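Local coordinates for penicillin binding protein 2X (Streptococcus thermophilus, PDB 5U47) that probably cross-links peptidoglycan strands as a divisome transpeptidase building the septal wall, and binds penicillin, at residues A[282-285]-A[286-289]; A[235-238]-A[239-243]; A[657-660]-A[661-664]. The protein carries 1 engineered substitution. One frame throughout, in Å; residues are numbered along the deposited sequence.

How the contacts relate
The three contacts are local and each turns, ends or begins a piece of backbone, but they sit in different parts of the chain. Contact 1 lies deepest, about 10 Å from the chain's centre, in an irregular loop where one largely buried asparagine organises the turn. Contact 2, its centre about 19 Å away, closes helix 224-241 against the transpeptidase sheet, with backbone bonds, a threonine hydroxyl and a methyl-on-ring contact. Contact 3 is the remote one, about 48 Å between centres from contact 2, at the start of a helix in the second PASTA domain. Contacts 2 and 3 thus treat opposite helix ends, each with an apolar inner side and a charged outer one.

Contact 1: residues A[282-285]-A[286-289]; sequences WVNR and LYEA
An Asx turn at Asn284, closed by Leu286, shapes the loop running from strand 258-264 to helix 297-308 in the transpeptidase domain. Asn284 OD1 accepts from Leu286 N at 2.9 Å, the donor tilted 24° from the amide plane, and takes a weak second bond from Tyr287 N at 3.4 Å. The backbone oxygen of the same residue is also gripped twice: Glu288 N and Ala289 N each lie 3.0 Å from Asn284 O and reach it from opposite faces of its carbonyl plane. With CG anti to the backbone N (chi1 -171°), the Asn284 amide is laid over one face of the Tyr287 ring; the two planes are 30° apart, and Asn284 OD1 comes within 3.3 Å of Tyr287 CE2. In the conformer described here, Glu288 OE1 receives Asn284 N at 3.0 Å from above the carboxylate plane; a second conformer is modelled, so this bond may not be permanent. Beside this polar knot Val283 CG1 meets Ala289 CB at 3.8 Å. A water donates to both Arg285 O and Ala289 O, while the Arg285 guanidinium passes Ala289 CB and forms its salt bridge with Asp281. Leu286 and Tyr287 lean on helix 416-427. Asn284 is buried, yet its carbonyl and amide oxygens find donors within the next five residues, and the stacked ring together with the bonds to OD1 should restrict rotation of the amide.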
loop_
_atom_site.group_PDB
_atom_site.type_symbol
_atom_site.label_atom_id
_atom_site.label_comp_id
_atom_site.label_asym_id
_atom_site.label_seq_id
_atom_site.Cartn_x
_atom_site.Cartn_y
_atom_site.Cartn_z
ATOM N N TRP A 282 1.599 10.320 -12.073
ATOM C CA TRP A 282 1.488 8.869 -12.038
ATOM C C TRP A 282 2.266 8.195 -10.905
ATOM O O TRP A 282 2.138 6.997 -10.711
ATOM C CB TRP A 282 1.966 8.298 -13.379
ATOM C CG TRP A 282 1.051 8.638 -14.523
ATOM C CD1 TRP A 282 1.075 9.756 -15.286
ATOM C CD2 TRP A 282 -0.036 7.841 -15.004
ATOM N NE1 TRP A 282 0.058 9.714 -16.220
ATOM C CE2 TRP A 282 -0.634 8.546 -16.068
ATOM C CE3 TRP A 282 -0.570 6.606 -14.626
ATOM C CZ2 TRP A 282 -1.731 8.047 -16.776
ATOM C CZ3 TRP A 282 -1.665 6.111 -15.330
ATOM C CH2 TRP A 282 -2.229 6.834 -16.397
ATOM N N VAL A 283 3.056 8.953 -10.150
ATOM C CA VAL A 283 3.903 8.373 -9.099
ATOM C C VAL A 283 3.067 8.023 -7.878
ATOM O O VAL A 283 2.235 8.821 -7.455
ATOM C CB VAL A 283 5.048 9.341 -8.736
ATOM C CG1 VAL A 283 5.923 8.773 -7.644
ATOM C CG2 VAL A 283 5.919 9.624 -9.976
ATOM N N ASN A 284 3.251 6.813 -7.343
ATOM C CA ASN A 284 2.503 6.389 -6.157
ATOM C C ASN A 284 3.127 7.045 -4.933
ATOM O O ASN A 284 4.310 6.831 -4.630
ATOM C CB ASN A 284 2.468 4.866 -6.042
ATOM C CG ASN A 284 1.527 4.389 -4.955
ATOM O OD1 ASN A 284 1.773 4.622 -3.764
ATOM N ND2 ASN A 284 0.443 3.719 -5.352
ATOM N N ARG A 285 2.336 7.846 -4.226
ATOM C CA ARG A 285 2.861 8.565 -3.077
ATOM C C ARG A 285 3.026 7.759 -1.815
ATOM O O ARG A 285 3.643 8.249 -0.888
ATOM C CB ARG A 285 2.011 9.771 -2.732
ATOM C CG ARG A 285 1.683 10.639 -3.912
ATOM C CD ARG A 285 1.900 12.101 -3.577
ATOM N NE ARG A 285 3.287 12.427 -3.857
ATOM C CZ ARG A 285 3.763 12.692 -5.070
ATOM N NH1 ARG A 285 2.969 12.661 -6.134
ATOM N NH2 ARG A 285 5.043 12.981 -5.217
ATOM N N LEU A 286 2.454 6.554 -1.755
ATOM C CA LEU A 286 2.623 5.734 -0.574
ATOM C C LEU A 286 3.988 5.043 -0.562
ATOM O O LEU A 286 4.645 4.995 0.475
ATOM C CB LEU A 286 1.511 4.685 -0.469
ATOM C CG LEU A 286 1.568 3.742 0.738
ATOM C CD1 LEU A 286 1.574 4.503 2.068
ATOM C CD2 LEU A 286 0.424 2.770 0.685
ATOM N N TYR A 287 4.415 4.506 -1.701
ATOM C CA TYR A 287 5.653 3.717 -1.707
ATOM C C TYR A 287 6.664 3.932 -2.833
ATOM O O TYR A 287 7.728 3.301 -2.808
ATOM C CB TYR A 287 5.293 2.208 -1.634
ATOM C CG TYR A 287 4.387 1.769 -2.734
ATOM C CD1 TYR A 287 4.889 1.413 -3.976
ATOM C CD2 TYR A 287 3.012 1.742 -2.550
ATOM C CE1 TYR A 287 4.047 1.015 -5.010
ATOM C CE2 TYR A 287 2.169 1.356 -3.565
ATOM C CZ TYR A 287 2.702 0.984 -4.797
ATOM O OH TYR A 287 1.862 0.629 -5.815
ATOM N N GLU A 288 6.359 4.790 -3.804
ATOM C CA GLU A 288 7.286 5.044 -4.911
ATOM C C GLU A 288 8.010 6.359 -4.763
ATOM O O GLU A 288 9.233 6.417 -4.903
ATOM C CB GLU A 288 6.565 5.017 -6.259
ATOM C CG GLU A 288 6.047 3.654 -6.641
ATOM C CD GLU A 288 5.425 3.629 -8.016
ATOM O OE1 GLU A 288 5.051 4.718 -8.517
ATOM O OE2 GLU A 288 5.307 2.516 -8.583
ATOM N N ALA A 289 7.253 7.421 -4.500
ATOM C CA ALA A 289 7.836 8.759 -4.360
ATOM C C ALA A 289 8.900 8.823 -3.249
ATOM O O ALA A 289 8.669 8.328 -2.156
ATOM C CB ALA A 289 6.742 9.782 -4.054
HETATM O O HOH W 1 6.296 7.625 -0.875
#

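Contact 2: residues A[235-238]-A[239-243]; sequences DTFM and EQTKG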
loop_
_atom_site.group_PDB
_atom_site.type_symbol
_atom_site.label_atom_id
_atom_site.label_comp_id
_atom_site.label_asym_id
_atom_site.label_seq_id
_atom_site.Cartn_x
_atom_site.Cartn_y
_atom_site.Cartn_z
ATOM N N ASP A 235 -10.374 16.248 -0.779
ATOM C CA ASP A 235 -10.779 17.164 -1.859
ATOM C C ASP A 235 -10.871 18.578 -1.327
ATOM O O ASP A 235 -10.419 19.513 -1.986
ATOM C CB ASP A 235 -12.134 16.801 -2.470
ATOM C CG ASP A 235 -12.091 15.550 -3.315
ATOM O OD1 ASP A 235 -10.992 15.093 -3.734
ATOM O OD2 ASP A 235 -13.180 15.025 -3.565
ATOM N N THR A 236 -11.456 18.739 -0.142
ATOM C CA THR A 236 -11.563 20.085 0.446
ATOM C C THR A 236 -10.179 20.668 0.749
ATOM O O THR A 236 -9.937 21.874 0.557
ATOM C CB THR A 236 -12.398 20.077 1.724
ATOM O OG1 THR A 236 -13.657 19.465 1.442
ATOM C CG2 THR A 236 -12.639 21.524 2.250
ATOM N N PHE A 237 -9.277 19.809 1.221
ATOM C CA PHE A 237 -7.924 20.212 1.577
ATOM C C PHE A 237 -7.186 20.703 0.319
ATOM O O PHE A 237 -6.477 21.715 0.363
ATOM C CB PHE A 237 -7.225 19.032 2.268
ATOM C CG PHE A 237 -5.796 19.287 2.694
ATOM C CD1 PHE A 237 -5.506 20.123 3.765
ATOM C CD2 PHE A 237 -4.749 18.593 2.093
ATOM C CE1 PHE A 237 -4.192 20.315 4.183
ATOM C CE2 PHE A 237 -3.439 18.785 2.513
ATOM C CZ PHE A 237 -3.162 19.645 3.563
ATOM N N MET A 238 -7.378 20.008 -0.803
ATOM C CA MET A 238 -6.764 20.423 -2.070
ATOM C C MET A 238 -7.345 21.738 -2.577
ATOM O O MET A 238 -6.624 22.534 -3.162
ATOM C CB MET A 238 -6.935 19.361 -3.150
ATOM C CG MET A 238 -6.243 18.053 -2.850
ATOM S SD MET A 238 -4.548 18.270 -2.279
ATOM C CE MET A 238 -3.838 19.041 -3.736
ATOM N N GLU A 239 -8.645 21.945 -2.384
ATOM C CA GLU A 239 -9.266 23.211 -2.784
ATOM C C GLU A 239 -8.640 24.354 -1.988
ATOM O O GLU A 239 -8.345 25.398 -2.535
ATOM C CB GLU A 239 -10.770 23.179 -2.568
ATOM C CG GLU A 239 -11.473 22.205 -3.492
ATOM C CD GLU A 239 -12.933 21.964 -3.136
ATOM O OE1 GLU A 239 -13.440 22.555 -2.141
ATOM O OE2 GLU A 239 -13.566 21.167 -3.865
ATOM N N GLN A 240 -8.406 24.133 -0.703
ATOM C CA GLN A 240 -7.798 25.159 0.159
ATOM C C GLN A 240 -6.327 25.452 -0.128
ATOM O O GLN A 240 -5.903 26.603 -0.090
ATOM C CB GLN A 240 -7.860 24.727 1.613
ATOM C CG GLN A 240 -9.211 24.783 2.289
ATOM C CD GLN A 240 -9.062 24.405 3.752
ATOM O OE1 GLN A 240 -8.551 23.333 4.070
ATOM N NE2 GLN A 240 -9.481 25.290 4.646
ATOM N N THR A 241 -5.548 24.400 -0.379
ATOM C CA THR A 241 -4.095 24.536 -0.578
ATOM C C THR A 241 -3.657 24.767 -2.025
ATOM O O THR A 241 -2.701 25.512 -2.274
ATOM C CB THR A 241 -3.344 23.281 -0.073
ATOM O OG1 THR A 241 -3.789 22.120 -0.786
ATOM C CG2 THR A 241 -3.572 23.062 1.400
ATOM N N LYS A 242 -4.371 24.149 -2.966
ATOM C CA LYS A 242 -3.997 24.145 -4.393
ATOM C C LYS A 242 -2.543 23.665 -4.570
ATOM O O LYS A 242 -1.755 24.269 -5.312
ATOM C CB LYS A 242 -4.175 25.504 -5.089
ATOM C CG LYS A 242 -5.577 26.095 -5.102
ATOM C CD LYS A 242 -5.834 26.975 -3.888
ATOM C CE LYS A 242 -7.097 27.788 -4.101
ATOM N NZ LYS A 242 -7.431 28.575 -2.887
ATOM N N GLY A 243 -2.189 22.599 -3.853
ATOM C CA GLY A 243 -0.861 22.018 -3.962
ATOM C C GLY A 243 -0.766 21.204 -5.239
ATOM O O GLY A 243 -1.795 20.807 -5.813
#
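Phe237 O is held by two donors from one residue four positions on: Thr241 N at 2.9 Å and Thr241 OG1 at 3.0 Å. The hydroxyl reaches back because OG1 stands between the backbone N and the carbonyl carbon (chi1 60°). The same torsion swings Thr241 CG2 over one face of the Phe237 ring, 4.1 Å from its centroid and 16° off the normal, a CH-pi contact placed toward the rim. OG1 also takes a weak bond from Gly243 N, tying the departing chain to the last turn. There Lys242 N still bonds Met238 O at 2.8 Å, but Lys242 itself adopts a left-handed helical conformation (phi 53°) and breaks the helix. Met238, bent at two torsions, curls along the end of the helix until CE lies 3.4 Å from Gly243 O. Phe237 and Thr241 together face Val547 of strand 541-548, and Phe237 also touches helix 558-572; Gln240 bonds Thr560 there, and Asp235 is paired with Arg264. Helix 224-241 packed beside helix 558-572, near the end of the transpeptidase domain, on the central antiparallel sheet is the layout known from the transpeptidase fold of penicillin-binding proteins and serine beta-lactamases.

Contact 3: residues A[657-660]-A[661-664]; sequences GWTK and KNVE
Thr659 and Asn662 make the capping bond that starts helix 660-670. Among the hydrogen bonds, Thr659 OG1 accepts from Asn662 N at 3.3 Å; a chi1 near +60° points the hydroxyl over the first turn, where that N-H meets it. This is one half of a capping box; the N-H of Thr659 is taken by the side chain of Gln641 rather than by Asn662. The regular helical pattern begins at once, with Val663 N on Thr659 O at 3.0 Å, in the carbonyl plane, and Glu664 N on Lys660 O at 2.8 Å. Asn662 ND2 lies 3.2 Å from Thr659 OG1, but the angle is too poor for a bond, and that amide nitrogen instead donates to Gln641 O.

The apolar contacts join the residue before the cap to the fourth residue of the helix, the spacing of a hydrophobic staple: Trp658 CB meets Val663 CG2 at 4.0 Å. The indole turns its edge to the backbone, Trp658 CE3 lying 4.1 Å from Val663 N. Val663 reaches strands 673-677 and 683-687, whereas Trp658 also covers strand 615-619 of the preceding PASTA domain.

Of the charged groups, Lys660 runs fully extended past the carboxylate of Glu664. Glu664 OE1 touches Lys660 CE at 3.6 Å, while Lys660 NZ stays 4.7 Å from that oxygen, so at most a modest attraction, and no salt bridge, is likely. The chemistry is therefore divided: threonine and backbone bonds fix where the helix begins, the Trp658-Val663 pair seats its inner side, and the Lys660-Glu664 pair probably adds a weak electrostatic pull, while Lys660 is also held by its cation-pi contact with Tyr676.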
loop_
_atom_site.group_PDB
_atom_site.type_symbol
_atom_site.label_atom_id
_atom_site.label_comp_id
_atom_site.label_asym_id
_atom_site.label_seq_id
_atom_site.Cartn_x
_atom_site.Cartn_y
_atom_site.Cartn_z
ATOM N N GLY A 657 11.513 -9.290 19.100
ATOM C CA GLY A 657 10.354 -9.974 18.516
ATOM C C GLY A 657 10.627 -11.304 17.809
ATOM O O GLY A 657 9.692 -11.965 17.372
ATOM N N TRP A 658 11.890 -11.699 17.676
ATOM C CA TRP A 658 12.215 -13.002 17.078
ATOM C C TRP A 658 11.710 -14.166 17.927
ATOM O O TRP A 658 11.790 -14.126 19.163
ATOM C CB TRP A 658 13.731 -13.189 16.928
ATOM C CG TRP A 658 14.375 -12.436 15.822
ATOM C CD1 TRP A 658 13.946 -11.280 15.252
ATOM C CD2 TRP A 658 15.641 -12.727 15.226
ATOM N NE1 TRP A 658 14.838 -10.861 14.305
ATOM C CE2 TRP A 658 15.886 -11.735 14.263
ATOM C CE3 TRP A 658 16.571 -13.761 15.384
ATOM C CZ2 TRP A 658 17.051 -11.719 13.475
ATOM C CZ3 TRP A 658 17.736 -13.753 14.583
ATOM C CH2 TRP A 658 17.957 -12.740 13.651
ATOM N N THR A 659 11.233 -15.219 17.271
ATOM C CA THR A 659 10.890 -16.431 18.006
ATOM C C THR A 659 12.174 -17.130 18.452
ATOM O O THR A 659 13.248 -16.921 17.874
ATOM C CB THR A 659 10.074 -17.427 17.163
ATOM O OG1 THR A 659 10.828 -17.813 15.995
ATOM C CG2 THR A 659 8.727 -16.810 16.770
ATOM N N LYS A 660 12.065 -17.949 19.488
ATOM C CA LYS A 660 13.222 -18.700 19.982
ATOM C C LYS A 660 13.768 -19.621 18.879
ATOM O O LYS A 660 14.973 -19.743 18.701
ATOM C CB LYS A 660 12.866 -19.515 21.230
ATOM C CG LYS A 660 14.082 -20.203 21.832
ATOM C CD LYS A 660 13.767 -20.930 23.127
ATOM C CE LYS A 660 15.036 -21.557 23.699
ATOM N NZ LYS A 660 14.845 -22.065 25.084
ATOM N N LYS A 661 12.868 -20.245 18.125
ATOM C CA LYS A 661 13.275 -21.108 16.997
ATOM C C LYS A 661 14.198 -20.350 16.050
ATOM O O LYS A 661 15.222 -20.872 15.609
ATOM C CB LYS A 661 12.037 -21.598 16.226
ATOM C CG LYS A 661 12.311 -22.496 15.016
ATOM C CD LYS A 661 10.988 -22.843 14.324
ATOM C CE LYS A 661 11.161 -23.776 13.130
ATOM N NZ LYS A 661 11.948 -23.178 12.026
ATOM N N ASN A 662 13.842 -19.112 15.744
ATOM C CA ASN A 662 14.671 -18.294 14.860
ATOM C C ASN A 662 15.996 -17.841 15.490
ATOM O O ASN A 662 17.020 -17.832 14.819
ATOM C CB ASN A 662 13.850 -17.175 14.250
ATOM C CG ASN A 662 12.860 -17.704 13.226
ATOM O OD1 ASN A 662 13.098 -18.765 12.634
ATOM N ND2 ASN A 662 11.749 -16.979 13.005
ATOM N N VAL A 663 15.987 -17.527 16.781
ATOM C CA VAL A 663 17.221 -17.212 17.473
ATOM C C VAL A 663 18.146 -18.432 17.397
ATOM O O VAL A 663 19.327 -18.284 17.118
ATOM C CB VAL A 663 16.993 -16.821 18.950
ATOM C CG1 VAL A 663 18.322 -16.599 19.645
ATOM C CG2 VAL A 663 16.156 -15.551 19.050
ATOM N N GLU A 664 17.594 -19.630 17.635
ATOM C CA GLU A 664 18.384 -20.887 17.581
ATOM C C GLU A 664 18.950 -21.169 16.186
ATOM O O GLU A 664 20.091 -21.603 16.050
ATOM C CB GLU A 664 17.545 -22.098 18.016
ATOM C CG GLU A 664 17.155 -22.123 19.491
ATOM C CD GLU A 664 16.415 -23.397 19.896
ATOM O OE1 GLU A 664 15.395 -23.302 20.619
ATOM O OE2 GLU A 664 16.842 -24.503 19.482
#